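Side-chain contacts in putative sugar binding protein (Bacteroides vulgatus ATCC 8482, PDB 3KEZ), which probably binds sugars at the bacterial outer membrane for nutrient uptake, as a calcium-binding member of the SusD family: residues Tyr206-Glu211 and Val402-Met407; Glu387-Leu392 and Gly396-Asp401; Asp129-Phe134 and Asn164-Cys169. All blocks are in the same frame, centred on the assembly; numbering follows the deposited sequence.

Contact 1. Residues Tyr206-Glu211 and Val402-Met407; sequences YLYKGE and VIRNGM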
loop_
_atom_site.group_PDB
_atom_site.type_symbol
_atom_site.label_atom_id
_atom_site.label_comp_id
_atom_site.label_asym_id
_atom_site.label_seq_id
_atom_site.Cartn_x
_atom_site.Cartn_y
_atom_site.Cartn_z
ATOM N N TYR A 206 -11.479 -5.308 -3.492
ATOM C CA TYR A 206 -12.447 -6.406 -3.537
ATOM C C TYR A 206 -12.100 -7.574 -2.614
ATOM O O TYR A 206 -13.010 -8.208 -2.040
ATOM C CB TYR A 206 -12.646 -6.883 -4.977
ATOM C CG TYR A 206 -13.479 -5.959 -5.895
ATOM C CD1 TYR A 206 -14.744 -5.513 -5.514
ATOM C CD2 TYR A 206 -13.073 -5.697 -7.200
ATOM C CE1 TYR A 206 -15.523 -4.757 -6.347
ATOM C CE2 TYR A 206 -13.884 -4.940 -8.083
ATOM C CZ TYR A 206 -15.097 -4.494 -7.635
ATOM O OH TYR A 206 -15.894 -3.780 -8.433
ATOM N N LEU A 207 -10.816 -7.920 -2.489
ATOM C CA LEU A 207 -10.429 -9.025 -1.564
ATOM C C LEU A 207 -10.788 -8.648 -0.158
ATOM O O LEU A 207 -11.367 -9.452 0.599
ATOM C CB LEU A 207 -8.918 -9.330 -1.641
ATOM C CG LEU A 207 -8.379 -9.932 -2.923
ATOM C CD1 LEU A 207 -6.860 -10.010 -2.933
ATOM C CD2 LEU A 207 -9.031 -11.292 -3.088
ATOM N N TYR A 208 -10.450 -7.429 0.232
ATOM C CA TYR A 208 -10.770 -6.961 1.627
ATOM C C TYR A 208 -12.246 -7.004 1.942
ATOM O O TYR A 208 -12.633 -7.230 3.082
ATOM C CB TYR A 208 -10.330 -5.508 1.868
ATOM C CG TYR A 208 -8.877 -5.266 2.187
ATOM C CD1 TYR A 208 -7.876 -5.756 1.383
ATOM C CD2 TYR A 208 -8.507 -4.520 3.288
ATOM C CE1 TYR A 208 -6.565 -5.510 1.654
ATOM C CE2 TYR A 208 -7.165 -4.270 3.570
ATOM C CZ TYR A 208 -6.205 -4.747 2.740
ATOM O OH TYR A 208 -4.868 -4.480 2.971
ATOM N N LYS A 209 -13.070 -6.730 0.939
ATOM C CA LYS A 209 -14.518 -6.825 1.061
ATOM C C LYS A 209 -15.078 -8.229 0.915
ATOM O O LYS A 209 -16.238 -8.425 1.135
ATOM C CB LYS A 209 -15.187 -5.869 0.047
ATOM C CG LYS A 209 -16.628 -5.599 0.262
ATOM C CD LYS A 209 -17.133 -4.592 -0.717
ATOM C CE LYS A 209 -18.594 -4.306 -0.489
ATOM N NZ LYS A 209 -19.381 -5.091 -1.388
ATOM N N GLY A 210 -14.265 -9.212 0.547
ATOM C CA GLY A 210 -14.786 -10.556 0.301
ATOM C C GLY A 210 -15.518 -10.730 -1.007
ATOM O O GLY A 210 -16.287 -11.680 -1.149
ATOM N N GLU A 211 -15.305 -9.820 -1.958
ATOM C CA GLU A 211 -15.922 -9.931 -3.302
ATOM C C GLU A 211 -14.945 -10.622 -4.256
ATOM O O GLU A 211 -14.344 -9.990 -5.118
ATOM C CB GLU A 211 -16.353 -8.543 -3.804
ATOM C CG GLU A 211 -17.453 -7.990 -2.866
ATOM C CD GLU A 211 -18.436 -7.030 -3.494
ATOM O OE1 GLU A 211 -18.067 -6.182 -4.335
ATOM O OE2 GLU A 211 -19.614 -7.111 -3.091
ATOM N N VAL A 402 -3.365 -10.307 7.365
ATOM C CA VAL A 402 -3.765 -11.219 8.414
ATOM C C VAL A 402 -5.148 -10.804 8.978
ATOM O O VAL A 402 -6.118 -11.621 9.012
ATOM C CB VAL A 402 -2.713 -11.214 9.539
ATOM C CG1 VAL A 402 -3.143 -12.165 10.654
ATOM C CG2 VAL A 402 -1.354 -11.655 8.975
ATOM N N ILE A 403 -5.243 -9.545 9.369
ATOM C CA ILE A 403 -6.371 -9.053 10.148
ATOM C C ILE A 403 -7.666 -9.112 9.307
ATOM O O ILE A 403 -8.720 -9.476 9.823
ATOM C CB ILE A 403 -6.118 -7.630 10.691
ATOM C CG1 ILE A 403 -5.041 -7.624 11.792
ATOM C CG2 ILE A 403 -7.437 -7.000 11.199
ATOM C CD1 ILE A 403 -5.381 -8.450 13.101
ATOM N N ARG A 404 -7.564 -8.805 8.013
ATOM C CA ARG A 404 -8.740 -8.708 7.143
ATOM C C ARG A 404 -9.411 -10.041 6.946
ATOM O O ARG A 404 -10.598 -10.131 6.575
ATOM C CB ARG A 404 -8.354 -8.106 5.786
ATOM C CG ARG A 404 -7.575 -9.008 4.823
ATOM C CD ARG A 404 -7.180 -8.185 3.593
ATOM N NE ARG A 404 -6.131 -8.799 2.782
ATOM C CZ ARG A 404 -6.297 -9.809 1.922
ATOM N NH1 ARG A 404 -7.450 -10.451 1.819
ATOM N NH2 ARG A 404 -5.243 -10.268 1.263
ATOM N N ASN A 405 -8.615 -11.094 7.120
ATOM C CA ASN A 405 -9.083 -12.450 6.965
ATOM C C ASN A 405 -9.536 -13.097 8.265
ATOM O O ASN A 405 -9.752 -14.323 8.314
ATOM C CB ASN A 405 -7.990 -13.272 6.260
ATOM C CG ASN A 405 -7.889 -12.940 4.809
ATOM O OD1 ASN A 405 -8.868 -13.079 4.076
ATOM N ND2 ASN A 405 -6.721 -12.502 4.372
ATOM N N GLY A 406 -9.714 -12.303 9.310
ATOM C CA GLY A 406 -10.081 -12.841 10.619
ATOM C C GLY A 406 -9.042 -13.761 11.235
ATOM O O GLY A 406 -9.352 -14.640 12.061
HETATM N N MSE A 407 -7.792 -13.539 10.854
HETATM C CA MSE A 407 -6.715 -14.279 11.409
HETATM C C MSE A 407 -6.070 -13.482 12.536
HETATM O O MSE A 407 -6.275 -12.271 12.655
HETATM C CB MSE A 407 -5.720 -14.648 10.319
HETATM C CG MSE A 407 -6.292 -15.594 9.292
HETATM SE SE MSE A 407 -5.103 -15.726 7.794
HETATM C CE MSE A 407 -5.965 -17.059 6.791
HETATM O O HOH W 1 -10.114 -10.124 3.055
HETATM O O HOH W 2 -11.973 -7.501 5.800
#
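Arg-404 swings its CG in between its own backbone N and carbonyl carbon (chi1 74°) and runs extended from there to NE, while Tyr-208 turns its CG anti to its carbonyl carbon (chi1 -81°); the two torsions bring arginine chain and tyrosine side chain across each other at about a right angle. A methylene does the touching: Arg-404 CD stands 3.4 Å from the centroid of the Tyr-208 ring, nearly straight above its middle, a CH-pi contact over the face. Next along the side chain, Arg-404 NE passes 3.5 Å from Tyr-208 CE1, with the guanidinium plane only 20° from that of the ring. Arg-404 NH1 ends 3.9 Å from Leu-207 CB. Two helix ends meet here within the helical framework of this SusD-family protein: helix 195-209 and helix 398-403 both finish in Schellman motifs, at Gly-210 and Gly-406, each with positive phi. No direct hydrogen bond joins segments 206-211 and 402-407, but two waters do. One donates to Leu-207 O (2.8 Å) and accepts from Arg-404 NH1 (3.0 Å), lying in the guanidinium plane; the other donates to both Tyr-208 O and Arg-404 O. Putting a leucine in place of Tyr-208 would probably deprive Arg-404 CD of its flat bed and leave Arg-132, which bonds the tyrosine hydroxyl, without that partner. NH1 of Arg-404 also makes a salt bridge to Glu-346 of helix 337-350.

Contact 2. Residues Glu387-Leu392 and Gly396-Asp401; sequences ERRKEL and GHRMYD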
loop_
_atom_site.group_PDB
_atom_site.type_symbol
_atom_site.label_atom_id
_atom_site.label_comp_id
_atom_site.label_asym_id
_atom_site.label_seq_id
_atom_site.Cartn_x
_atom_site.Cartn_y
_atom_site.Cartn_z
ATOM N N GLU A 387 3.068 -17.074 0.701
ATOM C CA GLU A 387 3.805 -16.516 -0.420
ATOM C C GLU A 387 3.755 -14.967 -0.454
ATOM O O GLU A 387 4.787 -14.303 -0.650
ATOM C CB GLU A 387 3.303 -17.093 -1.729
ATOM C CG GLU A 387 4.231 -16.848 -2.938
ATOM C CD GLU A 387 5.594 -17.494 -2.803
ATOM O OE1 GLU A 387 5.719 -18.527 -2.114
ATOM O OE2 GLU A 387 6.551 -16.971 -3.406
ATOM N N ARG A 388 2.575 -14.395 -0.261
ATOM C CA ARG A 388 2.400 -12.940 -0.321
ATOM C C ARG A 388 3.323 -12.210 0.695
ATOM O O ARG A 388 3.916 -11.186 0.378
ATOM C CB ARG A 388 0.927 -12.593 -0.052
ATOM C CG ARG A 388 0.528 -11.136 -0.213
ATOM C CD ARG A 388 -0.850 -10.855 0.419
ATOM N NE ARG A 388 -1.297 -9.504 0.133
ATOM C CZ ARG A 388 -1.754 -9.098 -1.069
ATOM N NH1 ARG A 388 -1.859 -9.931 -2.102
ATOM N NH2 ARG A 388 -2.093 -7.831 -1.238
ATOM N N ARG A 389 3.417 -12.718 1.915
ATOM C CA ARG A 389 4.243 -12.059 2.922
ATOM C C ARG A 389 5.742 -12.038 2.539
ATOM O O ARG A 389 6.452 -11.091 2.858
ATOM C CB ARG A 389 4.024 -12.676 4.305
ATOM C CG ARG A 389 4.688 -14.031 4.481
ATOM C CD ARG A 389 4.002 -14.868 5.511
ATOM N NE ARG A 389 4.456 -14.474 6.823
ATOM C CZ ARG A 389 4.312 -15.192 7.930
ATOM N NH1 ARG A 389 3.712 -16.379 7.908
ATOM N NH2 ARG A 389 4.768 -14.711 9.070
ATOM N N LYS A 390 6.211 -13.073 1.845
ATOM C CA LYS A 390 7.588 -13.095 1.358
ATOM C C LYS A 390 7.748 -12.085 0.270
ATOM O O LYS A 390 8.720 -11.320 0.280
ATOM C CB LYS A 390 8.014 -14.480 0.870
ATOM C CG LYS A 390 7.947 -15.576 1.957
ATOM C CD LYS A 390 8.306 -16.978 1.363
ATOM C CE LYS A 390 8.034 -18.059 2.367
ATOM N NZ LYS A 390 8.040 -19.373 1.715
ATOM N N GLU A 391 6.764 -12.009 -0.630
ATOM C CA GLU A 391 6.849 -11.074 -1.753
ATOM C C GLU A 391 6.717 -9.593 -1.369
ATOM O O GLU A 391 7.409 -8.752 -1.931
ATOM C CB GLU A 391 5.801 -11.431 -2.814
ATOM C CG GLU A 391 5.974 -10.622 -4.062
ATOM C CD GLU A 391 7.324 -10.850 -4.704
ATOM O OE1 GLU A 391 7.702 -12.041 -4.874
ATOM O OE2 GLU A 391 8.006 -9.855 -5.047
ATOM N N LEU A 392 5.855 -9.265 -0.406
ATOM C CA LEU A 392 5.471 -7.888 -0.160
ATOM C C LEU A 392 6.011 -7.290 1.153
ATOM O O LEU A 392 5.590 -6.231 1.568
ATOM C CB LEU A 392 3.954 -7.756 -0.234
ATOM C CG LEU A 392 3.306 -8.110 -1.600
ATOM C CD1 LEU A 392 1.790 -7.784 -1.564
ATOM C CD2 LEU A 392 3.951 -7.325 -2.743
ATOM N N GLY A 396 4.035 -2.631 3.002
ATOM C CA GLY A 396 2.879 -2.112 3.729
ATOM C C GLY A 396 1.617 -2.947 3.778
ATOM O O GLY A 396 0.520 -2.400 4.072
ATOM N N HIS A 397 1.761 -4.258 3.574
ATOM C CA HIS A 397 0.614 -5.182 3.496
ATOM C C HIS A 397 0.332 -6.095 4.710
ATOM O O HIS A 397 -0.834 -6.426 4.980
ATOM C CB HIS A 397 0.809 -6.077 2.292
ATOM C CG HIS A 397 0.680 -5.348 0.998
ATOM N ND1 HIS A 397 -0.452 -5.417 0.210
ATOM C CD2 HIS A 397 1.527 -4.491 0.374
ATOM C CE1 HIS A 397 -0.290 -4.648 -0.851
ATOM N NE2 HIS A 397 0.908 -4.089 -0.784
ATOM N N ARG A 398 1.374 -6.570 5.390
ATOM C CA ARG A 398 1.205 -7.784 6.216
ATOM C C ARG A 398 0.101 -7.697 7.283
ATOM O O ARG A 398 -0.719 -8.599 7.348
ATOM C CB ARG A 398 2.526 -8.208 6.867
ATOM C CG ARG A 398 2.471 -9.442 7.766
ATOM C CD ARG A 398 2.097 -10.728 7.070
ATOM N NE ARG A 398 2.032 -11.833 8.036
ATOM C CZ ARG A 398 1.540 -13.040 7.779
ATOM N NH1 ARG A 398 1.052 -13.367 6.570
ATOM N NH2 ARG A 398 1.513 -13.931 8.746
HETATM N N MSE A 399 0.100 -6.673 8.139
HETATM C CA MSE A 399 -0.862 -6.676 9.239
HETATM C C MSE A 399 -2.259 -6.745 8.652
HETATM O O MSE A 399 -3.089 -7.552 9.072
HETATM C CB MSE A 399 -0.697 -5.473 10.156
HETATM C CG MSE A 399 -1.727 -5.397 11.250
HETATM SE SE MSE A 399 -3.364 -4.479 10.704
HETATM C CE MSE A 399 -2.674 -2.698 10.416
ATOM N N TYR A 400 -2.516 -5.930 7.644
ATOM C CA TYR A 400 -3.845 -5.859 7.064
ATOM C C TYR A 400 -4.296 -7.215 6.500
ATOM O O TYR A 400 -5.482 -7.586 6.623
ATOM C CB TYR A 400 -3.856 -4.868 5.909
ATOM C CG TYR A 400 -3.628 -3.428 6.239
ATOM C CD1 TYR A 400 -4.468 -2.754 7.135
ATOM C CD2 TYR A 400 -2.650 -2.679 5.563
ATOM C CE1 TYR A 400 -4.300 -1.375 7.369
ATOM C CE2 TYR A 400 -2.488 -1.292 5.790
ATOM C CZ TYR A 400 -3.325 -0.658 6.704
ATOM O OH TYR A 400 -3.204 0.681 6.950
ATOM N N ASP A 401 -3.349 -7.926 5.865
ATOM C CA ASP A 401 -3.656 -9.209 5.232
ATOM C C ASP A 401 -4.001 -10.315 6.208
ATOM O O ASP A 401 -4.811 -11.193 5.908
ATOM C CB ASP A 401 -2.498 -9.662 4.337
ATOM C CG ASP A 401 -2.325 -8.780 3.116
ATOM O OD1 ASP A 401 -3.340 -8.205 2.633
ATOM O OD2 ASP A 401 -1.154 -8.646 2.642
HETATM O O HOH W 3 4.087 -5.932 3.742
#
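Arg-388 NE donates to Asp-401 OD2 at 2.7 Å, with an N-H...O angle of 144°. The oxygen lies in the guanidinium plane, but NE meets OD2 from above the carboxylate plane, and the two flat groups stand nearly perpendicular. The other oxygen, Asp-401 OD1, takes a salt bridge from Arg-404, while Arg-388 spends NH2 on Glu-339 and NH1 on Asn-343, both of helix 337-350. Leu-392 CD1 sits in the corner made by two flat groups: it lies 3.6 Å from the centroid of the His-397 ring, squarely over the face, and also covers one face of the Arg-388 guanidinium. These contacts close an antiparallel helical hairpin, in which a short loop turns helix 381-392 back into helix 398-403. A water near that loop donates to Leu-392 O (2.7 Å) and accepts from His-397 N (2.9 Å). Further along, the guanidinium groups of Arg-389 and Arg-398 stack face to face, their centres 3.5 Å apart and their planes 9° from parallel. A bend at chi3 (-82°) lays the Arg-389 group flat on its neighbour. Acids outside the pair engage it: Asp-54 and Asp-386 bind NH2 and NH1 of Arg-389, and Asp-53 binds NE of Arg-398. With its edges engaged by carboxylates, the arginine pair can bring its faces together, and the nearby negative charges probably offset much of the like-charge cost.

Contact 3. Residues Asp129-Phe134 and Asn164-Cys169; sequences DLTRIF and NTVAEC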
loop_
_atom_site.group_PDB
_atom_site.type_symbol
_atom_site.label_atom_id
_atom_site.label_comp_id
_atom_site.label_asym_id
_atom_site.label_seq_id
_atom_site.Cartn_x
_atom_site.Cartn_y
_atom_site.Cartn_z
ATOM N N ASP A 129 -7.164 3.974 2.241
ATOM C CA ASP A 129 -6.179 4.050 3.305
ATOM C C ASP A 129 -6.781 4.611 4.590
ATOM O O ASP A 129 -6.528 4.085 5.677
ATOM C CB ASP A 129 -4.913 4.816 2.862
ATOM C CG ASP A 129 -3.885 3.914 2.226
ATOM O OD1 ASP A 129 -3.658 2.841 2.819
ATOM O OD2 ASP A 129 -3.327 4.239 1.137
ATOM N N LEU A 130 -7.592 5.658 4.496
ATOM C CA LEU A 130 -8.225 6.183 5.702
ATOM C C LEU A 130 -9.101 5.079 6.326
ATOM O O LEU A 130 -9.113 4.905 7.522
ATOM C CB LEU A 130 -9.070 7.444 5.433
ATOM C CG LEU A 130 -8.362 8.797 5.240
ATOM C CD1 LEU A 130 -9.316 9.797 4.585
ATOM C CD2 LEU A 130 -7.876 9.344 6.562
ATOM N N THR A 131 -9.807 4.329 5.507
ATOM C CA THR A 131 -10.770 3.362 6.026
ATOM C C THR A 131 -10.074 2.189 6.700
ATOM O O THR A 131 -10.486 1.750 7.753
ATOM C CB THR A 131 -11.709 2.910 4.881
ATOM O OG1 THR A 131 -12.401 4.056 4.358
ATOM C CG2 THR A 131 -12.748 1.865 5.376
ATOM N N ARG A 132 -8.988 1.695 6.121
ATOM C CA ARG A 132 -8.265 0.582 6.751
ATOM C C ARG A 132 -7.421 0.980 7.972
ATOM O O ARG A 132 -7.216 0.162 8.901
ATOM C CB ARG A 132 -7.466 -0.241 5.743
ATOM C CG ARG A 132 -6.354 0.424 5.044
ATOM C CD ARG A 132 -5.807 -0.517 3.978
ATOM N NE ARG A 132 -4.722 0.121 3.258
ATOM C CZ ARG A 132 -3.775 -0.489 2.555
ATOM N NH1 ARG A 132 -3.726 -1.813 2.448
ATOM N NH2 ARG A 132 -2.837 0.249 1.973
ATOM N N ILE A 133 -6.991 2.235 8.005
ATOM C CA ILE A 133 -6.213 2.762 9.134
ATOM C C ILE A 133 -7.103 3.040 10.350
ATOM O O ILE A 133 -6.708 2.700 11.469
ATOM C CB ILE A 133 -5.369 4.024 8.756
ATOM C CG1 ILE A 133 -4.239 3.663 7.794
ATOM C CG2 ILE A 133 -4.754 4.760 10.032
ATOM C CD1 ILE A 133 -3.619 4.905 7.083
ATOM N N PHE A 134 -8.282 3.627 10.125
ATOM C CA PHE A 134 -9.106 4.156 11.212
ATOM C C PHE A 134 -10.400 3.370 11.504
ATOM O O PHE A 134 -11.089 3.700 12.469
ATOM C CB PHE A 134 -9.457 5.638 10.971
ATOM C CG PHE A 134 -8.246 6.572 11.015
ATOM C CD1 PHE A 134 -7.711 6.976 12.219
ATOM C CD2 PHE A 134 -7.645 7.003 9.836
ATOM C CE1 PHE A 134 -6.585 7.795 12.264
ATOM C CE2 PHE A 134 -6.531 7.865 9.867
ATOM C CZ PHE A 134 -5.993 8.235 11.057
ATOM N N ASN A 164 -18.792 8.149 8.296
ATOM C CA ASN A 164 -19.633 7.139 7.631
ATOM C C ASN A 164 -19.225 5.718 8.054
ATOM O O ASN A 164 -18.219 5.528 8.749
ATOM C CB ASN A 164 -19.504 7.312 6.130
ATOM C CG ASN A 164 -20.147 8.579 5.670
ATOM O OD1 ASN A 164 -19.510 9.647 5.602
ATOM N ND2 ASN A 164 -21.440 8.503 5.460
ATOM N N THR A 165 -19.974 4.712 7.630
ATOM C CA THR A 165 -19.614 3.364 7.998
ATOM C C THR A 165 -18.521 2.860 7.067
ATOM O O THR A 165 -18.297 3.415 5.951
ATOM C CB THR A 165 -20.807 2.402 7.951
ATOM O OG1 THR A 165 -21.290 2.353 6.617
ATOM C CG2 THR A 165 -21.918 2.832 8.944
ATOM N N VAL A 166 -17.835 1.815 7.516
ATOM C CA VAL A 166 -16.857 1.148 6.671
ATOM C C VAL A 166 -17.535 0.700 5.349
ATOM O O VAL A 166 -16.964 0.885 4.284
ATOM C CB VAL A 166 -16.149 -0.007 7.403
ATOM C CG1 VAL A 166 -15.441 -0.905 6.422
ATOM C CG2 VAL A 166 -15.203 0.518 8.510
ATOM N N ALA A 167 -18.756 0.151 5.417
ATOM C CA ALA A 167 -19.500 -0.253 4.205
ATOM C C ALA A 167 -19.721 0.918 3.244
ATOM O O ALA A 167 -19.499 0.779 2.046
ATOM C CB ALA A 167 -20.861 -0.961 4.567
ATOM N N GLU A 168 -20.146 2.070 3.760
ATOM C CA GLU A 168 -20.407 3.235 2.912
ATOM C C GLU A 168 -19.133 3.698 2.246
ATOM O O GLU A 168 -19.132 4.063 1.058
ATOM C CB GLU A 168 -21.032 4.403 3.709
ATOM C CG GLU A 168 -22.398 4.049 4.168
ATOM C CD GLU A 168 -22.976 5.017 5.170
ATOM O OE1 GLU A 168 -22.260 5.633 5.984
ATOM O OE2 GLU A 168 -24.185 5.118 5.132
ATOM N N CYS A 169 -18.041 3.659 3.003
ATOM C CA CYS A 169 -16.741 4.028 2.458
ATOM C C CYS A 169 -16.318 3.122 1.305
ATOM O O CYS A 169 -15.811 3.616 0.289
ATOM C CB CYS A 169 -15.657 4.066 3.539
ATOM S SG CYS A 169 -15.857 5.411 4.725
#
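Thr-131 carries the packing between helix 109-134 and the first turn of helix 166-183. With its methyl anti to the backbone N and its hydroxyl beside that N (chi1 -60°), it offers CG2 to Val-166 CG1 at 4.0 Å and sets OG1 against Cys-169 CB at 3.4 Å. The sulfur is a little farther off, with SG 3.7 Å from Thr-131 OG1. That buried hydroxyl is hydrogen-bonded to Leu-127 O in the preceding turn of its own helix.

Hydrogen bonds also cap the start of helix 166-183, where Thr-165 and Glu-168 form a capping box: Glu-168 N donates to Thr-165 OG1 (3.1 Å), and Thr-165 N returns a bond to Glu-168 OE1 (3.0 Å). Asn-164 ND2 reaches the same OE1 from the opposite face of the carboxylate plane.

The ionic pair lies within helix 109-134. Arg-132 grips Asp-129 side-on, NE at 3.0 Å and NH2 at 2.8 Å both meeting OD1, while Asp-129 OD2 bonds the hydroxyl of Tyr-40.

Polar bonding thus stays within each segment or goes to other parts of the chain, and what joins these two helices here is small-side-chain van der Waals packing.

Tyr-208 and Tyr-400 tie the three contacts into one helical region. Contacts 1 and 2, their centres about 13 Å apart, share helix 398-403: Tyr-208 OH packs on Tyr-400 CB, and Arg-404 NH2 comes within 4.2 Å of Arg-388 NE, two like charges close together. Contact 3 lies about 14 Å from contact 1, centre to centre, and a probable hydrogen bond of 2.9 Å from Arg-132 NH1 to Tyr-208 OH connects them. Contacts 2 and 3 are about 20 Å apart between centres, yet Tyr-400 OH comes within 3.3 Å of Ile-133 CG1. All three lie away from the calcium site of Asn-261, Gln-322, Glu-325, Asp-329 and Asn-331.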